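Local coordinates for protein catechol 1,2-dioxygenase (PDB 5VXT) that probably catalyses the intradiol ring cleavage of catechol to cis,cis-muconate with molecular oxygen at a non-haem iron(III) centre, at residues B[42-45]-B[46-50]; B[175-179]-B[180-184]. All blocks are in the same frame, centred on the assembly; numbering follows the deposited sequence.

Contact 1: B[42-45]-B[46-50]. With PTY (phosphatidylethanolamine), chain C.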
ATOM      1  N   ALA B  42      10.071  -3.027 -18.813  1.00 29.04           N
ATOM      2  CA  ALA B  42      11.390  -2.652 -18.305  1.00 25.22           C
ATOM      3  C   ALA B  42      11.311  -1.483 -17.330  1.00 22.58           C
ATOM      4  O   ALA B  42      12.023  -1.462 -16.320  1.00 21.47           O
ATOM      5  CB  ALA B  42      12.328  -2.311 -19.462  1.00 26.14           C
ATOM      6  N   ARG B  43      10.465  -0.488 -17.619  1.00 21.08           N
ATOM      7  CA  ARG B  43      10.364   0.670 -16.734  1.00 20.94           C
ATOM      8  C   ARG B  43       9.852   0.271 -15.355  1.00 22.34           C
ATOM      9  O   ARG B  43      10.333   0.783 -14.337  1.00 22.18           O
ATOM     10  CB  ARG B  43       9.453   1.724 -17.356  1.00 20.17           C
ATOM     11  CG  ARG B  43       9.177   2.947 -16.466  1.00 24.29           C
ATOM     12  CD  ARG B  43      10.438   3.720 -16.074  1.00 24.59           C
ATOM     13  NE  ARG B  43      10.087   5.027 -15.518  1.00 29.51           N
ATOM     14  CZ  ARG B  43      10.955   5.909 -15.033  1.00 24.41           C
ATOM     15  NH1 ARG B  43      12.249   5.621 -15.021  1.00 23.13           N
ATOM     16  NH2 ARG B  43      10.517   7.076 -14.553  1.00 20.54           N
ATOM     17  N   THR B  44       8.863  -0.628 -15.302  1.00 20.28           N
ATOM     18  CA  THR B  44       8.349  -1.082 -14.009  1.00 20.05           C
ATOM     19  C   THR B  44       9.398  -1.895 -13.255  1.00 24.13           C
ATOM     20  O   THR B  44       9.545  -1.755 -12.033  1.00 19.51           O
ATOM     21  CB  THR B  44       7.075  -1.904 -14.220  1.00 21.68           C
ATOM     22  OG1 THR B  44       6.090  -1.084 -14.846  1.00 26.02           O
ATOM     23  CG2 THR B  44       6.506  -2.410 -12.897  1.00 17.51           C
ATOM     24  N   GLN B  45      10.141  -2.742 -13.971  1.00 20.84           N
ATOM     25  CA  GLN B  45      11.224  -3.497 -13.342  1.00 22.01           C
ATOM     26  C   GLN B  45      12.260  -2.563 -12.732  1.00 24.85           C
ATOM     27  O   GLN B  45      12.707  -2.775 -11.597  1.00 17.78           O
ATOM     28  CB  GLN B  45      11.879  -4.423 -14.365  1.00 18.35           C
ATOM     29  CG  GLN B  45      10.946  -5.492 -14.917  1.00 22.10           C
ATOM     30  CD  GLN B  45      11.469  -6.119 -16.195  1.00 23.63           C
ATOM     31  OE1 GLN B  45      12.346  -5.558 -16.865  1.00 27.52           O
ATOM     32  NE2 GLN B  45      10.915  -7.275 -16.561  1.00 26.19           N
ATOM     33  N   GLN B  46      12.639  -1.515 -13.473  1.00 20.76           N
ATOM     34  CA  GLN B  46      13.608  -0.538 -12.979  1.00 22.78           C
ATOM     35  C   GLN B  46      13.107   0.158 -11.714  1.00 21.93           C
ATOM     36  O   GLN B  46      13.838   0.270 -10.721  1.00 21.24           O
ATOM     37  CB  GLN B  46      13.911   0.497 -14.072  1.00 27.76           C
ATOM     38  CG  GLN B  46      14.661   1.716 -13.550  1.00 27.48           C
ATOM     39  CD  GLN B  46      14.658   2.890 -14.516  1.00 28.16           C
ATOM     40  OE1 GLN B  46      13.734   3.055 -15.304  1.00 30.66           O
ATOM     41  NE2 GLN B  46      15.697   3.713 -14.449  1.00 33.23           N
ATOM     42  N   ILE B  47      11.864   0.649 -11.739  1.00 16.35           N
ATOM     43  CA  ILE B  47      11.322   1.338 -10.574  1.00 15.76           C
ATOM     44  C   ILE B  47      11.243   0.397  -9.385  1.00 21.33           C
ATOM     45  O   ILE B  47      11.622   0.760  -8.265  1.00 21.53           O
ATOM     46  CB  ILE B  47       9.946   1.951 -10.889  1.00 19.57           C
ATOM     47  CG1 ILE B  47      10.119   3.099 -11.886  1.00 22.01           C
ATOM     48  CG2 ILE B  47       9.260   2.403  -9.573  1.00 20.90           C
ATOM     49  CD1 ILE B  47       8.817   3.725 -12.352  1.00 25.32           C
ATOM     50  N   VAL B  48      10.716  -0.814  -9.603  1.00 20.95           N
ATOM     51  CA  VAL B  48      10.566  -1.768  -8.500  1.00 21.97           C
ATOM     52  C   VAL B  48      11.928  -2.127  -7.919  1.00 19.29           C
ATOM     53  O   VAL B  48      12.097  -2.195  -6.694  1.00 17.93           O
ATOM     54  CB  VAL B  48       9.799  -3.021  -8.968  1.00 20.90           C
ATOM     55  CG1 VAL B  48       9.916  -4.151  -7.923  1.00 23.04           C
ATOM     56  CG2 VAL B  48       8.328  -2.697  -9.211  1.00 17.05           C
ATOM     57  N   HIS B  49      12.926  -2.362  -8.782  1.00 17.05           N
ATOM     58  CA  HIS B  49      14.253  -2.695  -8.272  1.00 17.87           C
ATOM     59  C   HIS B  49      14.788  -1.598  -7.354  1.00 23.53           C
ATOM     60  O   HIS B  49      15.367  -1.879  -6.294  1.00 19.49           O
ATOM     61  CB  HIS B  49      15.224  -2.941  -9.421  1.00 22.45           C
ATOM     62  CG  HIS B  49      16.576  -3.397  -8.968  1.00 28.81           C
ATOM     63  ND1 HIS B  49      17.645  -2.538  -8.819  1.00 36.54           N
ATOM     64  CD2 HIS B  49      17.027  -4.622  -8.609  1.00 34.18           C
ATOM     65  CE1 HIS B  49      18.699  -3.218  -8.403  1.00 36.97           C
ATOM     66  NE2 HIS B  49      18.351  -4.486  -8.271  1.00 33.14           N
ATOM     67  N   ARG B  50      14.580  -0.341  -7.732  1.00 19.63           N
ATOM     68  CA  ARG B  50      15.105   0.751  -6.925  1.00 17.24           C
ATOM     69  C   ARG B  50      14.338   0.885  -5.610  1.00 20.40           C
ATOM     70  O   ARG B  50      14.943   1.029  -4.541  1.00 18.02           O
ATOM     71  CB  ARG B  50      15.048   2.048  -7.729  1.00 15.89           C
ATOM     72  CG  ARG B  50      15.232   3.277  -6.865  1.00 18.00           C
ATOM     73  CD  ARG B  50      16.627   3.351  -6.278  1.00 20.22           C
ATOM     74  NE  ARG B  50      16.810   4.607  -5.561  1.00 19.98           N
ATOM     75  CZ  ARG B  50      17.438   5.666  -6.053  1.00 18.14           C
ATOM     76  NH1 ARG B  50      17.940   5.629  -7.286  1.00 21.42           N
ATOM     77  NH2 ARG B  50      17.540   6.766  -5.320  1.00 19.36           N
TER
HETATM   78  C1  PTY C 401       1.708   1.293 -14.901  1.00 62.23           C
HETATM   79  C2  PTY C 401      -4.130  -1.313 -16.159  1.00115.52           C
HETATM   80  C3  PTY C 401      -4.447   0.145 -15.851  1.00118.78           C
HETATM   81  O4  PTY C 401       2.865   1.165 -14.082  1.00 51.54           O
HETATM   82  C5  PTY C 401      -0.452   0.272 -15.524  1.00 95.63           C
HETATM   83  C6  PTY C 401       0.805   0.085 -14.694  1.00 78.69           C
HETATM   84  O7  PTY C 401       0.441   0.009 -13.319  1.00 76.89           O
HETATM   85  C8  PTY C 401       0.332  -1.357 -12.829  1.00 73.41           C
HETATM   86  O10 PTY C 401      -0.444  -2.151 -13.338  1.00 79.11           O
HETATM   87  C11 PTY C 401       1.192  -1.741 -11.658  1.00 60.56           C
HETATM   88  C12 PTY C 401       1.866  -0.448 -11.238  1.00 49.25           C
HETATM   89  C13 PTY C 401       2.305  -0.524  -9.791  1.00 43.75           C
HETATM   90  C14 PTY C 401       3.816  -0.410  -9.714  1.00 42.34           C
HETATM   91  C15 PTY C 401       4.197   0.124  -8.347  1.00 46.97           C
HETATM   92  C16 PTY C 401       3.374  -0.583  -7.283  1.00 45.71           C
HETATM   93  C17 PTY C 401       4.141  -0.623  -5.972  1.00 40.59           C
HETATM   94  C18 PTY C 401       5.589  -0.974  -6.264  1.00 40.02           C
HETATM   95  C19 PTY C 401       6.359  -1.143  -4.966  1.00 41.64           C
HETATM   96  C20 PTY C 401       7.281  -2.345  -5.086  1.00 43.67           C
HETATM   97  C21 PTY C 401       8.628  -2.055  -4.442  1.00 44.66           C
HETATM   98  C22 PTY C 401       8.500  -1.021  -3.336  1.00 46.81           C
HETATM   99  C23 PTY C 401       8.633  -1.654  -1.962  1.00 49.21           C
HETATM  100  C24 PTY C 401       7.262  -1.868  -1.340  1.00 46.59           C
HETATM  101  C25 PTY C 401       6.712  -3.248  -1.672  1.00 44.62           C
HETATM  102  C26 PTY C 401       5.655  -3.614  -0.640  1.00 41.81           C
HETATM  103  C27 PTY C 401       5.857  -5.036  -0.144  1.00 37.93           C
HETATM  104  C28 PTY C 401       4.888  -5.291   0.997  1.00 37.17           C
HETATM  105  C29 PTY C 401       3.473  -5.156   0.493  1.00 42.60           C
HETATM  106  C30 PTY C 401       3.720   2.318 -13.885  1.00 41.33           C
HETATM  107  C31 PTY C 401       4.886   2.267 -12.926  1.00 42.77           C
HETATM  108  O30 PTY C 401       3.461   3.338 -14.494  1.00 42.47           O
HETATM  109  C32 PTY C 401       4.389   2.685 -11.544  1.00 44.03           C
HETATM  110  C33 PTY C 401       5.509   2.759 -10.511  1.00 41.82           C
HETATM  111  C34 PTY C 401       5.140   3.731  -9.396  1.00 37.68           C
HETATM  112  C35 PTY C 401       6.276   3.909  -8.402  1.00 41.80           C
HETATM  113  C36 PTY C 401       5.961   5.028  -7.422  1.00 39.26           C
HETATM  114  C37 PTY C 401       4.706   4.682  -6.637  1.00 39.15           C
HETATM  115  C38 PTY C 401       4.796   5.258  -5.235  1.00 38.99           C
HETATM  116  C39 PTY C 401       3.563   4.915  -4.416  1.00 42.24           C
HETATM  117  C40 PTY C 401       3.899   4.972  -2.928  1.00 47.98           C
HETATM  118  C41 PTY C 401       2.846   5.786  -2.179  1.00 50.13           C
HETATM  119  C42 PTY C 401       3.167   6.003  -0.702  1.00 43.57           C
HETATM  120  C43 PTY C 401       2.094   6.875  -0.059  1.00 39.93           C
HETATM  121  C44 PTY C 401       0.721   6.511  -0.589  1.00 30.80           C
HETATM  122  P1  PTY C 401      -2.518   1.920 -15.592  1.00124.75           P
HETATM  123  O11 PTY C 401      -3.419   0.704 -15.035  1.00122.69           O
HETATM  124  O12 PTY C 401      -2.903   3.172 -14.840  1.00127.13           O
HETATM  125  O13 PTY C 401      -2.588   1.911 -17.103  1.00128.27           O
HETATM  126  O14 PTY C 401      -1.029   1.515 -15.136  1.00111.37           O
HETATM  127  N1  PTY C 401      -3.029  -1.363 -17.102  1.00114.03           N
HETATM  128  O   HOH W   1      15.226   6.895 -15.651  1.00 36.18           O
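Gln-46, Ile-47, Val-48 and His-49 each give their backbone N-H to the carbonyl four residues back, from Ala-42 O to Gln-45 O, so 42-45 and 46-50 form consecutive turns of one alpha-helix; the first of these bonds, Gln-46 N to Ala-42 O, measures 2.9 Å. On one flank the side chain of Arg-43 runs forward along the helix. With CG anti to the backbone N (chi1 175°) and a bend at chi2, its NH1 reaches Gln-46 OE1 at 3.0 Å. The oxygen lies at the guanidinium edge, close to its plane, but NH1 stands above the plane of the amide carbonyl rather than on a lone pair, and the two flat groups are inclined by 64°. Ile-47 meets the same guanidinium over one face with its CG1-CD1 branch, CD1 lying 3.7 Å from Arg-43 NE. This is an i to i+3 and i to i+4 arrangement at the start of helix 42-62, which belongs to the N-terminal region of the dioxygenase and lies at the subunit interface. With the second subunit, Arg-43 NH2 forms a salt bridge to Glu-68 and a hydrogen bond to Leu-62 O, and Gln-45 NE2 is hydrogen-bonded to Leu-229 O. Thr-44 splits its two branches: OG1 is hydrogen-bonded to Arg-228 NE of the second subunit, while the methyl CG2 meets Val-48 CG2 at 4.1 Å. The other branch of Ile-47, CG2, lies 3.5 Å from C35 of an acyl chain of the phosphatidylethanolamine.

Contact 2: B[175-179]-B[180-184]. With FE (Fe (III) ion), chain J; CAQ (catechol), chain K.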
ATOM      1  N   HIS B 175     -20.040  21.049   6.508  1.00 51.88           N
ATOM      2  CA  HIS B 175     -19.483  20.002   7.351  1.00 53.10           C
ATOM      3  C   HIS B 175     -18.161  19.479   6.811  1.00 50.02           C
ATOM      4  O   HIS B 175     -17.602  18.530   7.374  1.00 50.42           O
ATOM      5  CB  HIS B 175     -20.483  18.850   7.495  1.00 54.41           C
ATOM      6  CG  HIS B 175     -21.872  19.295   7.842  1.00 54.44           C
ATOM      7  ND1 HIS B 175     -22.318  19.407   9.142  1.00 52.95           N
ATOM      8  CD2 HIS B 175     -22.914  19.655   7.055  1.00 54.57           C
ATOM      9  CE1 HIS B 175     -23.575  19.812   9.140  1.00 53.13           C
ATOM     10  NE2 HIS B 175     -23.960  19.970   7.886  1.00 55.34           N
ATOM     11  N   GLY B 176     -17.650  20.084   5.738  1.00 42.00           N
ATOM     12  CA  GLY B 176     -16.391  19.667   5.154  1.00 37.96           C
ATOM     13  C   GLY B 176     -16.466  18.415   4.310  1.00 42.65           C
ATOM     14  O   GLY B 176     -15.444  17.746   4.123  1.00 37.17           O
ATOM     15  N   PHE B 177     -17.647  18.080   3.791  1.00 43.31           N
ATOM     16  CA  PHE B 177     -17.854  16.888   2.979  1.00 41.72           C
ATOM     17  C   PHE B 177     -18.139  17.275   1.532  1.00 40.99           C
ATOM     18  O   PHE B 177     -18.817  18.274   1.266  1.00 45.82           O
ATOM     19  CB  PHE B 177     -19.013  16.044   3.521  1.00 40.38           C
ATOM     20  CG  PHE B 177     -18.755  15.457   4.882  1.00 44.85           C
ATOM     21  CD1 PHE B 177     -17.510  14.925   5.201  1.00 43.08           C
ATOM     22  CD2 PHE B 177     -19.753  15.442   5.844  1.00 46.59           C
ATOM     23  CE1 PHE B 177     -17.272  14.389   6.455  1.00 44.89           C
ATOM     24  CE2 PHE B 177     -19.522  14.900   7.097  1.00 45.32           C
ATOM     25  CZ  PHE B 177     -18.281  14.379   7.405  1.00 42.77           C
ATOM     26  N   TYR B 178     -17.616  16.475   0.608  1.00 40.70           N
ATOM     27  CA  TYR B 178     -17.814  16.664  -0.824  1.00 40.38           C
ATOM     28  C   TYR B 178     -18.886  15.708  -1.327  1.00 39.86           C
ATOM     29  O   TYR B 178     -18.971  14.565  -0.871  1.00 38.68           O
ATOM     30  CB  TYR B 178     -16.522  16.397  -1.599  1.00 34.32           C
ATOM     31  CG  TYR B 178     -15.397  17.387  -1.400  1.00 36.31           C
ATOM     32  CD1 TYR B 178     -14.689  17.441  -0.205  1.00 35.95           C
ATOM     33  CD2 TYR B 178     -15.006  18.230  -2.432  1.00 37.25           C
ATOM     34  CE1 TYR B 178     -13.645  18.334  -0.039  1.00 35.71           C
ATOM     35  CE2 TYR B 178     -13.965  19.115  -2.277  1.00 30.47           C
ATOM     36  CZ  TYR B 178     -13.294  19.167  -1.079  1.00 37.13           C
ATOM     37  OH  TYR B 178     -12.262  20.048  -0.936  1.00 43.29           O
ATOM     38  N   SER B 179     -19.690  16.167  -2.283  1.00 38.09           N
ATOM     39  CA  SER B 179     -20.624  15.251  -2.919  1.00 38.94           C
ATOM     40  C   SER B 179     -19.857  14.095  -3.560  1.00 41.90           C
ATOM     41  O   SER B 179     -18.694  14.234  -3.943  1.00 41.48           O
ATOM     42  CB  SER B 179     -21.480  15.985  -3.956  1.00 42.23           C
ATOM     43  OG  SER B 179     -20.680  16.555  -4.968  1.00 36.86           O
ATOM     44  N   HIS B 180     -20.514  12.931  -3.612  1.00 44.67           N
ATOM     45  CA  HIS B 180     -19.956  11.658  -4.065  1.00 42.75           C
ATOM     46  C   HIS B 180     -19.028  11.043  -3.019  1.00 37.78           C
ATOM     47  O   HIS B 180     -18.644   9.877  -3.149  1.00 35.78           O
ATOM     48  CB  HIS B 180     -19.217  11.805  -5.404  1.00 51.49           C
ATOM     49  CG  HIS B 180     -19.250  10.570  -6.252  1.00 61.94           C
ATOM     50  ND1 HIS B 180     -20.355  10.206  -6.993  1.00 66.18           N
ATOM     51  CD2 HIS B 180     -18.316   9.615  -6.477  1.00 64.84           C
ATOM     52  CE1 HIS B 180     -20.100   9.080  -7.636  1.00 67.10           C
ATOM     53  NE2 HIS B 180     -18.870   8.699  -7.340  1.00 63.52           N
ATOM     54  N   PHE B 181     -18.672  11.800  -1.972  1.00 35.51           N
ATOM     55  CA  PHE B 181     -17.773  11.321  -0.923  1.00 36.49           C
ATOM     56  C   PHE B 181     -18.299  11.659   0.465  1.00 39.93           C
ATOM     57  O   PHE B 181     -17.513  11.820   1.404  1.00 38.23           O
ATOM     58  CB  PHE B 181     -16.366  11.906  -1.075  1.00 32.73           C
ATOM     59  CG  PHE B 181     -15.736  11.654  -2.402  1.00 35.14           C
ATOM     60  CD1 PHE B 181     -15.806  12.611  -3.408  1.00 37.46           C
ATOM     61  CD2 PHE B 181     -15.060  10.465  -2.646  1.00 36.48           C
ATOM     62  CE1 PHE B 181     -15.220  12.383  -4.641  1.00 40.58           C
ATOM     63  CE2 PHE B 181     -14.474  10.230  -3.872  1.00 36.46           C
ATOM     64  CZ  PHE B 181     -14.552  11.186  -4.872  1.00 38.42           C
ATOM     65  N   ASP B 182     -19.615  11.790   0.620  1.00 40.33           N
ATOM     66  CA  ASP B 182     -20.173  12.204   1.904  1.00 41.18           C
ATOM     67  C   ASP B 182     -20.460  10.979   2.765  1.00 45.01           C
ATOM     68  O   ASP B 182     -21.311  10.161   2.393  1.00 43.13           O
ATOM     69  CB  ASP B 182     -21.441  13.015   1.702  1.00 37.73           C
ATOM     70  CG  ASP B 182     -21.890  13.730   2.970  1.00 40.62           C
ATOM     71  OD1 ASP B 182     -21.778  13.141   4.073  1.00 38.63           O
ATOM     72  OD2 ASP B 182     -22.352  14.890   2.867  1.00 39.65           O
ATOM     73  N   PRO B 183     -19.801  10.821   3.917  1.00 43.04           N
ATOM     74  CA  PRO B 183     -20.028   9.635   4.752  1.00 47.27           C
ATOM     75  C   PRO B 183     -21.286   9.699   5.601  1.00 48.12           C
ATOM     76  O   PRO B 183     -21.568   8.738   6.325  1.00 52.38           O
ATOM     77  CB  PRO B 183     -18.772   9.603   5.636  1.00 43.15           C
ATOM     78  CG  PRO B 183     -18.427  11.041   5.805  1.00 39.42           C
ATOM     79  CD  PRO B 183     -18.781  11.715   4.494  1.00 36.89           C
ATOM     80  N   THR B 184     -22.047  10.795   5.546  1.00 46.92           N
ATOM     81  CA  THR B 184     -23.277  10.912   6.315  1.00 50.68           C
ATOM     82  C   THR B 184     -24.533  10.746   5.475  1.00 57.18           C
ATOM     83  O   THR B 184     -25.600  10.486   6.036  1.00 61.25           O
ATOM     84  CB  THR B 184     -23.336  12.271   7.030  1.00 55.06           C
ATOM     85  OG1 THR B 184     -23.181  13.329   6.075  1.00 56.92           O
ATOM     86  CG2 THR B 184     -22.236  12.373   8.069  1.00 55.38           C
TER
HETATM   87 FE    FE J 402     -10.397  19.757  -1.316  0.83 28.10          FE
HETATM   88  C1  CAQ K 403      -7.472  15.551   0.811  1.00 59.25           C
HETATM   89  C2  CAQ K 403      -8.761  16.048   0.627  1.00 57.60           C
HETATM   90  C3  CAQ K 403      -8.941  17.223  -0.088  1.00 58.90           C
HETATM   91  O3  CAQ K 403     -10.175  17.748  -0.299  1.00 53.81           O
HETATM   92  C4  CAQ K 403      -7.763  17.920  -0.635  1.00 61.92           C
HETATM   93  O4  CAQ K 403      -7.938  19.071  -1.328  1.00 62.28           O
HETATM   94  C5  CAQ K 403      -6.497  17.388  -0.430  1.00 62.81           C
HETATM   95  C6  CAQ K 403      -6.357  16.207   0.294  1.00 60.01           C
HETATM   96  O   HOH W   2     -16.188  14.046   1.822  1.00 38.34           O
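Phe-177 packs its ring against Pro-183, with Pro-183 CD 3.6 Å from the ring centroid and only 15° off the ring normal, a CH-pi contact over the face. The carbonyl oxygen of His-175 lies over the opposite face, so the ring lies between Pro-183 and that oxygen. The Asp-182 side chain crosses that of Phe-177 at about a right angle, with OD1 3.5 Å from Phe-177 CD2 and the carboxylate plane turned 49° from the ring; Thr-184 CG2 lies near Phe-177 CE2. That carboxylate is itself fixed: OD1 accepts the backbone N-H of Thr-184 at 2.8 Å on its anti side, an Asx turn, and Gln-187 binds OD2. The reversal of the chain is a type II beta turn from Tyr-178 to Phe-181, closed by Phe-181 N to Tyr-178 O at 3.0 Å, and a water spans the loop by accepting from Tyr-178 N and donating to Phe-181 O. Side-chain contact between Tyr-178 and Phe-181 is looser, CB to CD1 being 4.3 Å. His-180, Pro-183 and Thr-184 are exposed, the His-180 ring leading away from 175-179, whereas Ser-179 is buried, with OG bonded to the Asn-191 carbonyl. Tyr-178, with CG anti to its carbonyl carbon (chi1 -68°), sends its ring away from this packing to the iron, which OH binds at 1.9 Å. His-238, His-240 and both catechol oxygens bind the same iron, which places the substrate directly on the metal, as expected for an intradiol dioxygenase.

The two contacts lie in different family regions, their centres about 38 Å apart and their nearest atoms about 26 Å apart, and they share no helix or strand. Each is local and partly buried. Contact 1 is helical and set toward the periphery of its own chain, yet the second subunit is within reach of seven of its residues and a lipid chain touches Ile-47; Arg-43, Thr-44, Gln-45 and Arg-50 bond to that subunit. Contact 2 lies nearer the chain centre, in an irregular loop between strands 166-170 and 193-197 that no other chain of the assembly touches. Four backbone bonds join the segments of contact 1, a single turn bond those of contact 2, where aromatic packing and a carboxylate add order beside iron and catechol.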